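Local structure of tryptophan halogenase superfamily (6FRL) at residues 109-112 with 118-121; 114-119 with 133-138; 425-430 with 436-441. The protein is a flavin-dependent halogenase that prefers bromination over chlorination and probably acts on an aromatic substrate. One frame throughout, in Å; residues are numbered along the deposited sequence.

How the contacts relate
Along the chain, contacts 1 and 2 interleave: loop 109-112 leads into helix 116-125, which serves both contacts, and 133-138 follows it. Their centres lie 7 Å apart and they share His118 and Tyr119. The side chain of Asp110, in contact 1, accepts a hydrogen bond from Phe116 N, in contact 2. Contact 3 comes some 290 residues later, at helix 422-434 and the loop after it, its centre about 19 Å from each of the others. It touches contact 2 where the rings of His117 and Phe437 meet, so segments distant in sequence come together within one tryptophan halogenase fold.

Contact 1 of 3, residues 109-112 with 118-121; sequences QDVK and HYWL
Tyr119 reaches out from helix 116-125 and puts the phenol end of its ring against Val111 in the preceding loop. The hydroxyl makes a weak hydrogen bond to the backbone, Tyr119 OH donating to Val111 O at 3.3 Å. The same oxygen also rests against the side chain, with Tyr119 OH 3.6 Å from Val111 CG1. Around it the apolar part of the contact is small: Val111 CB lies 3.8 Å from Tyr119 CE2 and comes at the ring obliquely. The two side chains cross at roughly a right angle. In Val111 the CG1 methyl stands opposite the backbone N (chi1 172°), which sets it on the carbonyl side of the residue, so methyl and carbonyl oxygen meet one phenol group together. Lys112 adds little: its CB comes within 4.4 Å of Tyr119 OH, and the rest of this exposed side chain is poorly ordered. The contact closes a short loop-helix connection, in which the chain coming from strand 99-103 passes Val111 in an extended conformation, turns at Lys112 with a positive phi of 53°, and enters the helix whose own tyrosine reaches back to the loop. The aromatic ring is buried, helped by Ile114 from the intervening loop and by Val468, while the loop itself stays partly open to solvent. On the loop side, Gln109 NE2 makes a weak hydrogen bond to Asp110 O at 3.5 Å, bringing the amide back to the carbonyl of the next residue. Trp120, next to Tyr119 on the helix, serves a different neighbourhood: its NE1 is hydrogen-bonded to Ala130 O, and its ring meets that of Tyr135 with the planes about 75° apart.

Contact 2 of 3, residues 114-119 with 133-138; sequences IGFHHY and AAYSLG
Phe116 points the far end of its ring over one face of Tyr135, with CZ 3.4 Å above the tyrosine plane and offset toward the rim. This buried aromatic pair joins helix 116-125 to the connection before helix 137-143, within the tryptophan halogenase fold. The rings are inclined at 53° with centroids 5.0 Å apart, so the pair is neither a parallel stack nor a T-shaped one. Phe116 CZ lies 3.5 Å from Tyr135 CD2, and the neighbouring Phe116 CE2 continues the overlap at 3.8 Å from Tyr135 CB. All of the contact is thus carbon against carbon, at the inner half of the tyrosine ring. Phe116 gets there because its CG is opposite the backbone N (chi1 176°), which sends the ring out toward the tyrosine; the two side chains, though not their ring planes, cross at about a right angle. Helix 473-492 packs against both rings, Met483 on Phe116 and Leu480 on Tyr135. The same helix takes the polar end of Tyr135, whose OH is hydrogen-bonded to Arg484 NH1, and a backbone hydrogen bond to Gly108 ties Tyr135 to the loop before helix 116-125. Local bonds hold the backbone of each segment. His118 N is hydrogen-bonded to Gly115 O on one side; on the other, Ser136 is the N-cap of helix 137-143, and its OG is hydrogen-bonded to Ala139 N.

Contact 3 of 3, residues 425-430 with 436-441; sequences ERKIAL and QFVRYR
One direct hydrogen bond crosses the contact: Lys427 NZ gives it to Val438 O at 2.9 Å, from above the carbonyl plane at a C=O...N angle of 141°. The lysine chain bends at chi3 and chi4 to bring NZ there, and the ammonium also forms a salt bridge to Glu443 and a cation-pi contact with Trp450. A water bridges the backbones, donating to Lys427 O and to Gln436 O, both at 2.7 Å, and accepting from Val438 N. Apolar contact centres on Val438, whose CG2 lies 3.8 Å from Leu430 CD2. Between flat groups, Tyr440 OH sits 3.2 Å above one face of the Arg426 guanidinium, whose plane is 89° from the ring; the hydroxyl is hydrogen-bonded to Thr423 O instead. Arg426 NH2 also lies 3.9 Å from Val438 CG1. With an alanine at Arg426, the phenol end of Tyr440 and this methyl would probably lose their flat neighbour, and the weak, long ion pairs to Glu381 and Asp384 of the second subunit would go. Gln436 NE2 bonds to Ala367 O of that subunit. After helix 422-434, then, an extended segment folds back antiparallel along the helix it has just left, at the dimer interface.

Contact 1 of 3, residues 109-112 with 118-121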
ATOM      1  N   GLN B 109      20.144   5.805   6.130  1.00 38.87           N
ATOM      2  CA  GLN B 109      20.022   4.352   6.050  1.00 44.03           C
ATOM      3  C   GLN B 109      19.205   3.857   7.239  1.00 44.52           C
ATOM      4  O   GLN B 109      19.596   4.075   8.382  1.00 49.01           O
ATOM      5  CB  GLN B 109      21.419   3.731   6.086  1.00 50.94           C
ATOM      6  CG  GLN B 109      21.518   2.198   6.015  1.00 56.12           C
ATOM      7  CD  GLN B 109      21.095   1.631   4.654  1.00 63.76           C
ATOM      8  OE1 GLN B 109      21.899   1.597   3.688  1.00 61.99           O
ATOM      9  NE2 GLN B 109      19.820   1.224   4.553  1.00 60.04           N
ATOM     10  N   ASP B 110      18.067   3.220   6.954  1.00 47.47           N
ATOM     11  CA  ASP B 110      17.260   2.537   7.977  1.00 49.22           C
ATOM     12  C   ASP B 110      18.058   1.373   8.566  1.00 50.99           C
ATOM     13  O   ASP B 110      18.832   0.714   7.862  1.00 52.89           O
ATOM     14  CB  ASP B 110      15.922   2.040   7.397  1.00 47.16           C
ATOM     15  CG  ASP B 110      14.923   3.193   7.125  1.00 51.69           C
ATOM     16  OD1 ASP B 110      15.313   4.387   7.253  1.00 46.80           O
ATOM     17  OD2 ASP B 110      13.730   2.911   6.788  1.00 49.68           O
ATOM     18  N   VAL B 111      17.883   1.152   9.867  1.00 55.86           N
ATOM     19  CA  VAL B 111      18.652   0.151  10.621  1.00 61.10           C
ATOM     20  C   VAL B 111      17.703  -0.672  11.482  1.00 66.83           C
ATOM     21  O   VAL B 111      16.839  -0.121  12.168  1.00 75.63           O
ATOM     22  CB  VAL B 111      19.718   0.828  11.501  1.00 58.41           C
ATOM     23  CG1 VAL B 111      20.381  -0.173  12.436  1.00 57.34           C
ATOM     24  CG2 VAL B 111      20.736   1.528  10.603  1.00 62.07           C
ATOM     25  N   LYS B 112      17.851  -1.991  11.427  1.00 71.60           N
ATOM     26  CA  LYS B 112      17.069  -2.919  12.248  1.00 74.82           C
ATOM     27  C   LYS B 112      15.558  -2.702  12.141  1.00 69.21           C
ATOM     28  O   LYS B 112      14.825  -2.895  13.113  1.00 74.11           O
ATOM     29  CB  LYS B 112      17.555  -2.858  13.713  1.00 80.27           C
ATOM     30  CG  LYS B 112      18.985  -3.356  13.875  1.00 82.40           C
ATOM     31  CD  LYS B 112      19.508  -3.212  15.295  1.00 87.62           C
ATOM     32  CE  LYS B 112      20.905  -3.817  15.404  1.00 86.73           C
ATOM     33  NZ  LYS B 112      21.569  -3.434  16.675  1.00 87.37           N
ATOM     34  N   HIS B 118      14.851   8.604  13.408  1.00 31.48           N
ATOM     35  CA  HIS B 118      14.905   8.366  14.872  1.00 32.36           C
ATOM     36  C   HIS B 118      16.335   8.431  15.422  1.00 30.21           C
ATOM     37  O   HIS B 118      16.584   9.111  16.395  1.00 26.59           O
ATOM     38  CB  HIS B 118      14.266   7.018  15.255  1.00 33.74           C
ATOM     39  CG  HIS B 118      12.808   6.934  14.920  1.00 34.00           C
ATOM     40  ND1 HIS B 118      11.877   7.798  15.458  1.00 36.40           N
ATOM     41  CD2 HIS B 118      12.126   6.119  14.085  1.00 33.53           C
ATOM     42  CE1 HIS B 118      10.681   7.498  14.996  1.00 37.40           C
ATOM     43  NE2 HIS B 118      10.808   6.495  14.145  1.00 37.26           N
ATOM     44  N   TYR B 119      17.268   7.763  14.758  1.00 27.77           N
ATOM     45  CA  TYR B 119      18.666   7.850  15.128  1.00 30.15           C
ATOM     46  C   TYR B 119      19.171   9.314  14.990  1.00 32.02           C
ATOM     47  O   TYR B 119      19.845   9.838  15.891  1.00 30.18           O
ATOM     48  CB  TYR B 119      19.502   6.901  14.278  1.00 32.98           C
ATOM     49  CG  TYR B 119      19.168   5.437  14.454  1.00 35.60           C
ATOM     50  CD1 TYR B 119      19.740   4.674  15.471  1.00 38.70           C
ATOM     51  CD2 TYR B 119      18.283   4.800  13.578  1.00 40.60           C
ATOM     52  CE1 TYR B 119      19.423   3.317  15.622  1.00 43.46           C
ATOM     53  CE2 TYR B 119      17.956   3.442  13.704  1.00 42.67           C
ATOM     54  CZ  TYR B 119      18.528   2.703  14.719  1.00 45.35           C
ATOM     55  OH  TYR B 119      18.181   1.371  14.828  1.00 50.28           O
ATOM     56  N   TRP B 120      18.805   9.986  13.885  1.00 31.69           N
ATOM     57  CA  TRP B 120      19.140  11.397  13.688  1.00 28.44           C
ATOM     58  C   TRP B 120      18.592  12.273  14.812  1.00 30.15           C
ATOM     59  O   TRP B 120      19.275  13.190  15.285  1.00 31.04           O
ATOM     60  CB  TRP B 120      18.620  11.909  12.346  1.00 28.86           C
ATOM     61  CG  TRP B 120      18.971  13.338  12.079  1.00 28.76           C
ATOM     62  CD1 TRP B 120      20.174  13.829  11.656  1.00 28.69           C
ATOM     63  CD2 TRP B 120      18.117  14.463  12.249  1.00 26.95           C
ATOM     64  NE1 TRP B 120      20.114  15.202  11.533  1.00 28.60           N
ATOM     65  CE2 TRP B 120      18.860  15.616  11.894  1.00 27.82           C
ATOM     66  CE3 TRP B 120      16.792  14.611  12.658  1.00 26.15           C
ATOM     67  CZ2 TRP B 120      18.317  16.918  11.948  1.00 28.06           C
ATOM     68  CZ3 TRP B 120      16.246  15.907  12.721  1.00 25.92           C
ATOM     69  CH2 TRP B 120      17.012  17.041  12.363  1.00 26.59           C
ATOM     70  N   LEU B 121      17.364  12.015  15.242  1.00 29.79           N
ATOM     71  CA  LEU B 121      16.803  12.774  16.364  1.00 30.89           C
ATOM     72  C   LEU B 121      17.528  12.559  17.698  1.00 32.38           C
ATOM     73  O   LEU B 121      17.768  13.527  18.415  1.00 33.39           O
ATOM     74  CB  LEU B 121      15.303  12.513  16.531  1.00 28.57           C
ATOM     75  CG  LEU B 121      14.472  13.189  15.442  1.00 27.04           C
ATOM     76  CD1 LEU B 121      13.118  12.520  15.254  1.00 26.78           C
ATOM     77  CD2 LEU B 121      14.335  14.674  15.765  1.00 27.37           C
TER

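Contact 2 of 3, residues 114-119 with 133-138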
ATOM      1  N   ILE B 114      14.146   0.168  11.900  1.00 55.70           N
ATOM      2  CA  ILE B 114      13.865   1.467  12.472  1.00 48.18           C
ATOM      3  C   ILE B 114      14.297   2.521  11.460  1.00 42.95           C
ATOM      4  O   ILE B 114      15.325   2.401  10.791  1.00 43.01           O
ATOM      5  CB  ILE B 114      14.571   1.635  13.838  1.00 48.92           C
ATOM      6  CG1 ILE B 114      13.992   0.618  14.832  1.00 51.11           C
ATOM      7  CG2 ILE B 114      14.393   3.047  14.393  1.00 48.72           C
ATOM      8  CD1 ILE B 114      14.885   0.327  16.014  1.00 52.86           C
ATOM      9  N   GLY B 115      13.473   3.544  11.332  1.00 39.12           N
ATOM     10  CA  GLY B 115      13.688   4.589  10.368  1.00 37.40           C
ATOM     11  C   GLY B 115      14.867   5.455  10.778  1.00 34.45           C
ATOM     12  O   GLY B 115      15.027   5.817  11.962  1.00 30.83           O
ATOM     13  N   PHE B 116      15.660   5.828   9.779  1.00 30.82           N
ATOM     14  CA  PHE B 116      16.815   6.667  10.020  1.00 31.28           C
ATOM     15  C   PHE B 116      16.547   7.897  10.891  1.00 33.42           C
ATOM     16  O   PHE B 116      17.348   8.214  11.772  1.00 35.09           O
ATOM     17  CB  PHE B 116      17.409   7.131   8.695  1.00 29.42           C
ATOM     18  CG  PHE B 116      18.559   8.078   8.870  1.00 26.20           C
ATOM     19  CD1 PHE B 116      19.775   7.617   9.320  1.00 25.02           C
ATOM     20  CD2 PHE B 116      18.413   9.421   8.574  1.00 24.78           C
ATOM     21  CE1 PHE B 116      20.821   8.491   9.495  1.00 26.58           C
ATOM     22  CE2 PHE B 116      19.458  10.293   8.731  1.00 25.55           C
ATOM     23  CZ  PHE B 116      20.662   9.833   9.213  1.00 26.62           C
ATOM     24  N   HIS B 117      15.451   8.612  10.616  1.00 33.47           N
ATOM     25  CA  HIS B 117      15.169   9.868  11.302  1.00 32.49           C
ATOM     26  C   HIS B 117      15.176   9.778  12.853  1.00 32.75           C
ATOM     27  O   HIS B 117      15.525  10.765  13.512  1.00 32.29           O
ATOM     28  CB  HIS B 117      13.889  10.508  10.783  1.00 33.75           C
ATOM     29  CG  HIS B 117      12.637   9.739  11.081  1.00 33.56           C
ATOM     30  ND1 HIS B 117      12.182   8.715  10.279  1.00 31.69           N
ATOM     31  CD2 HIS B 117      11.708   9.896  12.056  1.00 35.15           C
ATOM     32  CE1 HIS B 117      11.030   8.268  10.748  1.00 32.23           C
ATOM     33  NE2 HIS B 117      10.732   8.952  11.842  1.00 34.86           N
ATOM     34  N   HIS B 118      14.851   8.604  13.408  1.00 31.48           N
ATOM     35  CA  HIS B 118      14.905   8.366  14.872  1.00 32.36           C
ATOM     36  C   HIS B 118      16.335   8.431  15.422  1.00 30.21           C
ATOM     37  O   HIS B 118      16.584   9.111  16.395  1.00 26.59           O
ATOM     38  CB  HIS B 118      14.266   7.018  15.255  1.00 33.74           C
ATOM     39  CG  HIS B 118      12.808   6.934  14.920  1.00 34.00           C
ATOM     40  ND1 HIS B 118      11.877   7.798  15.458  1.00 36.40           N
ATOM     41  CD2 HIS B 118      12.126   6.119  14.085  1.00 33.53           C
ATOM     42  CE1 HIS B 118      10.681   7.498  14.996  1.00 37.40           C
ATOM     43  NE2 HIS B 118      10.808   6.495  14.145  1.00 37.26           N
ATOM     44  N   TYR B 119      17.268   7.763  14.758  1.00 27.77           N
ATOM     45  CA  TYR B 119      18.666   7.850  15.128  1.00 30.15           C
ATOM     46  C   TYR B 119      19.171   9.314  14.990  1.00 32.02           C
ATOM     47  O   TYR B 119      19.845   9.838  15.891  1.00 30.18           O
ATOM     48  CB  TYR B 119      19.502   6.901  14.278  1.00 32.98           C
ATOM     49  CG  TYR B 119      19.168   5.437  14.454  1.00 35.60           C
ATOM     50  CD1 TYR B 119      19.740   4.674  15.471  1.00 38.70           C
ATOM     51  CD2 TYR B 119      18.283   4.800  13.578  1.00 40.60           C
ATOM     52  CE1 TYR B 119      19.423   3.317  15.622  1.00 43.46           C
ATOM     53  CE2 TYR B 119      17.956   3.442  13.704  1.00 42.67           C
ATOM     54  CZ  TYR B 119      18.528   2.703  14.719  1.00 45.35           C
ATOM     55  OH  TYR B 119      18.181   1.371  14.828  1.00 50.28           O
ATOM     56  N   ALA B 133      19.056  17.064   5.882  1.00 32.96           N
ATOM     57  CA  ALA B 133      19.446  17.104   4.459  1.00 35.74           C
ATOM     58  C   ALA B 133      20.891  16.671   4.114  1.00 37.83           C
ATOM     59  O   ALA B 133      21.169  16.264   2.980  1.00 40.52           O
ATOM     60  CB  ALA B 133      19.186  18.503   3.905  1.00 36.44           C
ATOM     61  N   ALA B 134      21.811  16.760   5.075  1.00 36.69           N
ATOM     62  CA  ALA B 134      23.141  16.221   4.853  1.00 38.79           C
ATOM     63  C   ALA B 134      23.151  14.724   4.630  1.00 35.32           C
ATOM     64  O   ALA B 134      24.174  14.198   4.228  1.00 43.08           O
ATOM     65  CB  ALA B 134      24.064  16.561   5.999  1.00 42.12           C
ATOM     66  N   TYR B 135      22.046  14.041   4.900  1.00 31.01           N
ATOM     67  CA  TYR B 135      21.965  12.593   4.698  1.00 29.72           C
ATOM     68  C   TYR B 135      21.141  12.166   3.499  1.00 28.08           C
ATOM     69  O   TYR B 135      20.828  10.993   3.389  1.00 26.19           O
ATOM     70  CB  TYR B 135      21.436  11.906   5.948  1.00 30.43           C
ATOM     71  CG  TYR B 135      22.229  12.237   7.171  1.00 31.55           C
ATOM     72  CD1 TYR B 135      21.898  13.342   7.948  1.00 32.70           C
ATOM     73  CD2 TYR B 135      23.307  11.448   7.574  1.00 35.07           C
ATOM     74  CE1 TYR B 135      22.633  13.677   9.069  1.00 34.44           C
ATOM     75  CE2 TYR B 135      24.052  11.775   8.712  1.00 33.87           C
ATOM     76  CZ  TYR B 135      23.692  12.886   9.452  1.00 33.24           C
ATOM     77  OH  TYR B 135      24.394  13.210  10.576  1.00 37.06           O
ATOM     78  N   SER B 136      20.807  13.112   2.611  1.00 29.16           N
ATOM     79  CA  SER B 136      20.156  12.844   1.313  1.00 27.95           C
ATOM     80  C   SER B 136      21.063  13.251   0.167  1.00 26.78           C
ATOM     81  O   SER B 136      21.378  14.440   0.008  1.00 25.36           O
ATOM     82  CB  SER B 136      18.863  13.661   1.174  1.00 30.08           C
ATOM     83  OG  SER B 136      18.344  13.589  -0.157  1.00 31.24           O
ATOM     84  N   LEU B 137      21.448  12.283  -0.651  1.00 26.45           N
ATOM     85  CA  LEU B 137      22.286  12.533  -1.815  1.00 27.25           C
ATOM     86  C   LEU B 137      21.570  13.445  -2.790  1.00 29.07           C
ATOM     87  O   LEU B 137      22.167  14.379  -3.338  1.00 29.62           O
ATOM     88  CB  LEU B 137      22.687  11.223  -2.476  1.00 27.96           C
ATOM     89  CG  LEU B 137      23.414  11.256  -3.812  1.00 30.57           C
ATOM     90  CD1 LEU B 137      24.660  12.119  -3.715  1.00 32.26           C
ATOM     91  CD2 LEU B 137      23.768   9.840  -4.251  1.00 29.47           C
ATOM     92  N   GLY B 138      20.276  13.202  -2.979  1.00 30.84           N
ATOM     93  CA  GLY B 138      19.472  14.021  -3.891  1.00 30.78           C
ATOM     94  C   GLY B 138      19.563  15.489  -3.537  1.00 30.76           C
ATOM     95  O   GLY B 138      19.887  16.344  -4.400  1.00 34.75           O
TER

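Contact 3 of 3, residues 425-430 with 436-441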
ATOM      1  N   GLU B 425      -4.905  16.490  10.566  1.00 35.17           N
ATOM      2  CA  GLU B 425      -4.772  16.610  12.033  1.00 36.38           C
ATOM      3  C   GLU B 425      -4.172  15.332  12.598  1.00 33.16           C
ATOM      4  O   GLU B 425      -3.256  15.387  13.412  1.00 31.99           O
ATOM      5  CB  GLU B 425      -6.114  16.905  12.726  1.00 38.42           C
ATOM      6  CG  GLU B 425      -6.554  18.371  12.673  1.00 41.49           C
ATOM      7  CD  GLU B 425      -7.969  18.621  13.246  1.00 48.41           C
ATOM      8  OE1 GLU B 425      -8.672  17.644  13.639  1.00 49.40           O
ATOM      9  OE2 GLU B 425      -8.387  19.812  13.290  1.00 45.12           O
ATOM     10  N   ARG B 426      -4.683  14.197  12.144  1.00 31.32           N
ATOM     11  CA  ARG B 426      -4.211  12.899  12.615  1.00 35.49           C
ATOM     12  C   ARG B 426      -2.751  12.627  12.259  1.00 34.21           C
ATOM     13  O   ARG B 426      -2.024  12.078  13.090  1.00 35.02           O
ATOM     14  CB  ARG B 426      -5.066  11.765  12.040  1.00 38.80           C
ATOM     15  CG  ARG B 426      -6.424  11.614  12.699  1.00 41.27           C
ATOM     16  CD  ARG B 426      -7.199  10.547  11.965  1.00 46.95           C
ATOM     17  NE  ARG B 426      -6.426   9.288  11.943  1.00 50.16           N
ATOM     18  CZ  ARG B 426      -6.675   8.237  11.160  1.00 50.97           C
ATOM     19  NH1 ARG B 426      -7.687   8.245  10.282  1.00 49.94           N
ATOM     20  NH2 ARG B 426      -5.901   7.162  11.267  1.00 50.06           N
ATOM     21  N   LYS B 427      -2.348  13.003  11.039  1.00 30.04           N
ATOM     22  CA  LYS B 427      -0.958  12.884  10.604  1.00 31.06           C
ATOM     23  C   LYS B 427      -0.030  13.700  11.478  1.00 31.52           C
ATOM     24  O   LYS B 427       0.959  13.170  11.976  1.00 32.40           O
ATOM     25  CB  LYS B 427      -0.767  13.323   9.139  1.00 31.24           C
ATOM     26  CG  LYS B 427      -0.968  12.225   8.116  1.00 31.79           C
ATOM     27  CD  LYS B 427      -0.832  12.730   6.686  1.00 33.49           C
ATOM     28  CE  LYS B 427      -0.098  11.738   5.797  1.00 34.13           C
ATOM     29  NZ  LYS B 427      -0.993  10.691   5.312  1.00 36.32           N
ATOM     30  N   ILE B 428      -0.363  14.987  11.650  1.00 33.50           N
ATOM     31  CA  ILE B 428       0.455  15.911  12.446  1.00 31.21           C
ATOM     32  C   ILE B 428       0.518  15.416  13.882  1.00 32.78           C
ATOM     33  O   ILE B 428       1.576  15.478  14.485  1.00 35.26           O
ATOM     34  CB  ILE B 428      -0.064  17.362  12.368  1.00 29.85           C
ATOM     35  CG1 ILE B 428       0.150  17.923  10.964  1.00 28.75           C
ATOM     36  CG2 ILE B 428       0.639  18.276  13.358  1.00 28.42           C
ATOM     37  CD1 ILE B 428      -0.526  19.269  10.757  1.00 30.07           C
ATOM     38  N   ALA B 429      -0.587  14.879  14.406  1.00 32.76           N
ATOM     39  CA  ALA B 429      -0.633  14.394  15.805  1.00 33.00           C
ATOM     40  C   ALA B 429       0.227  13.131  16.042  1.00 30.90           C
ATOM     41  O   ALA B 429       0.912  13.045  17.050  1.00 35.54           O
ATOM     42  CB  ALA B 429      -2.087  14.178  16.280  1.00 30.94           C
ATOM     43  N   LEU B 430       0.206  12.173  15.132  1.00 28.75           N
ATOM     44  CA  LEU B 430       1.050  10.974  15.301  1.00 26.77           C
ATOM     45  C   LEU B 430       2.521  11.307  15.051  1.00 26.21           C
ATOM     46  O   LEU B 430       3.392  10.705  15.676  1.00 24.73           O
ATOM     47  CB  LEU B 430       0.605   9.806  14.444  1.00 24.80           C
ATOM     48  CG  LEU B 430       1.351   8.489  14.713  1.00 26.15           C
ATOM     49  CD1 LEU B 430       1.044   7.902  16.098  1.00 26.29           C
ATOM     50  CD2 LEU B 430       1.080   7.467  13.609  1.00 24.82           C
ATOM     51  N   GLN B 436       6.069   8.794  13.614  1.00 29.58           N
ATOM     52  CA  GLN B 436       5.560   7.818  12.662  1.00 32.14           C
ATOM     53  C   GLN B 436       4.507   8.428  11.736  1.00 32.17           C
ATOM     54  O   GLN B 436       3.928   9.499  12.016  1.00 29.07           O
ATOM     55  CB  GLN B 436       4.976   6.602  13.406  1.00 33.75           C
ATOM     56  CG  GLN B 436       6.032   5.648  13.951  1.00 35.07           C
ATOM     57  CD  GLN B 436       6.546   4.707  12.880  1.00 36.13           C
ATOM     58  OE1 GLN B 436       6.544   5.050  11.699  1.00 37.11           O
ATOM     59  NE2 GLN B 436       6.920   3.471  13.279  1.00 35.44           N
ATOM     60  N   PHE B 437       4.240   7.695  10.649  1.00 30.94           N
ATOM     61  CA  PHE B 437       3.498   8.214   9.508  1.00 31.05           C
ATOM     62  C   PHE B 437       2.167   7.514   9.405  1.00 32.66           C
ATOM     63  O   PHE B 437       2.120   6.293   9.377  1.00 31.74           O
ATOM     64  CB  PHE B 437       4.319   8.003   8.247  1.00 29.24           C
ATOM     65  CG  PHE B 437       5.655   8.682   8.316  1.00 30.63           C
ATOM     66  CD1 PHE B 437       5.761  10.051   8.102  1.00 27.71           C
ATOM     67  CD2 PHE B 437       6.804   7.966   8.669  1.00 29.30           C
ATOM     68  CE1 PHE B 437       6.983  10.682   8.213  1.00 28.53           C
ATOM     69  CE2 PHE B 437       8.026   8.609   8.770  1.00 30.02           C
ATOM     70  CZ  PHE B 437       8.123   9.960   8.542  1.00 28.30           C
ATOM     71  N   VAL B 438       1.084   8.288   9.383  1.00 33.07           N
ATOM     72  CA  VAL B 438      -0.232   7.730   9.112  1.00 34.80           C
ATOM     73  C   VAL B 438      -0.279   7.518   7.599  1.00 35.88           C
ATOM     74  O   VAL B 438       0.080   8.411   6.811  1.00 36.91           O
ATOM     75  CB  VAL B 438      -1.371   8.685   9.576  1.00 34.95           C
ATOM     76  CG1 VAL B 438      -2.732   8.154   9.145  1.00 33.35           C
ATOM     77  CG2 VAL B 438      -1.302   8.901  11.081  1.00 34.71           C
ATOM     78  N   ARG B 439      -0.695   6.333   7.197  1.00 39.62           N
ATOM     79  CA  ARG B 439      -0.712   5.983   5.787  1.00 48.27           C
ATOM     80  C   ARG B 439      -2.148   5.713   5.354  1.00 43.63           C
ATOM     81  O   ARG B 439      -2.825   4.818   5.874  1.00 41.25           O
ATOM     82  CB  ARG B 439       0.204   4.785   5.531  1.00 61.34           C
ATOM     83  CG  ARG B 439       1.689   5.171   5.593  1.00 74.78           C
ATOM     84  CD  ARG B 439       2.654   4.010   5.313  1.00 80.61           C
ATOM     85  NE  ARG B 439       3.870   4.122   6.140  1.00 89.24           N
ATOM     86  CZ  ARG B 439       5.084   3.642   5.837  1.00 96.33           C
ATOM     87  NH1 ARG B 439       5.306   2.977   4.699  1.00104.82           N
ATOM     88  NH2 ARG B 439       6.097   3.839   6.685  1.00 85.58           N
ATOM     89  N   TYR B 440      -2.619   6.538   4.433  1.00 39.22           N
ATOM     90  CA  TYR B 440      -3.896   6.322   3.794  1.00 38.44           C
ATOM     91  C   TYR B 440      -3.658   5.695   2.419  1.00 37.70           C
ATOM     92  O   TYR B 440      -2.513   5.546   1.959  1.00 38.96           O
ATOM     93  CB  TYR B 440      -4.640   7.648   3.697  1.00 39.00           C
ATOM     94  CG  TYR B 440      -4.884   8.367   5.029  1.00 37.82           C
ATOM     95  CD1 TYR B 440      -5.726   7.827   6.010  1.00 39.31           C
ATOM     96  CD2 TYR B 440      -4.278   9.602   5.307  1.00 39.08           C
ATOM     97  CE1 TYR B 440      -5.951   8.487   7.224  1.00 37.11           C
ATOM     98  CE2 TYR B 440      -4.517  10.286   6.511  1.00 38.99           C
ATOM     99  CZ  TYR B 440      -5.359   9.717   7.466  1.00 38.40           C
ATOM    100  OH  TYR B 440      -5.573  10.382   8.655  1.00 39.10           O
ATOM    101  N   ARG B 441      -4.732   5.302   1.756  1.00 40.35           N
ATOM    102  CA  ARG B 441      -4.628   4.762   0.381  1.00 41.08           C
ATOM    103  C   ARG B 441      -4.447   5.954  -0.561  1.00 37.15           C
ATOM    104  O   ARG B 441      -4.948   7.078  -0.285  1.00 31.17           O
ATOM    105  CB  ARG B 441      -5.878   3.963  -0.045  1.00 44.61           C
ATOM    106  CG  ARG B 441      -6.337   2.880   0.924  1.00 49.01           C
ATOM    107  CD  ARG B 441      -7.738   2.357   0.592  1.00 56.16           C
ATOM    108  NE  ARG B 441      -8.830   3.331   0.816  1.00 63.83           N
ATOM    109  CZ  ARG B 441      -9.974   3.404   0.107  1.00 64.39           C
ATOM    110  NH1 ARG B 441     -10.221   2.571  -0.907  1.00 67.53           N
ATOM    111  NH2 ARG B 441     -10.885   4.331   0.405  1.00 61.52           N
TER
HETATM  112  O   HOH W   1       2.060  11.054  10.818  1.00 25.44           O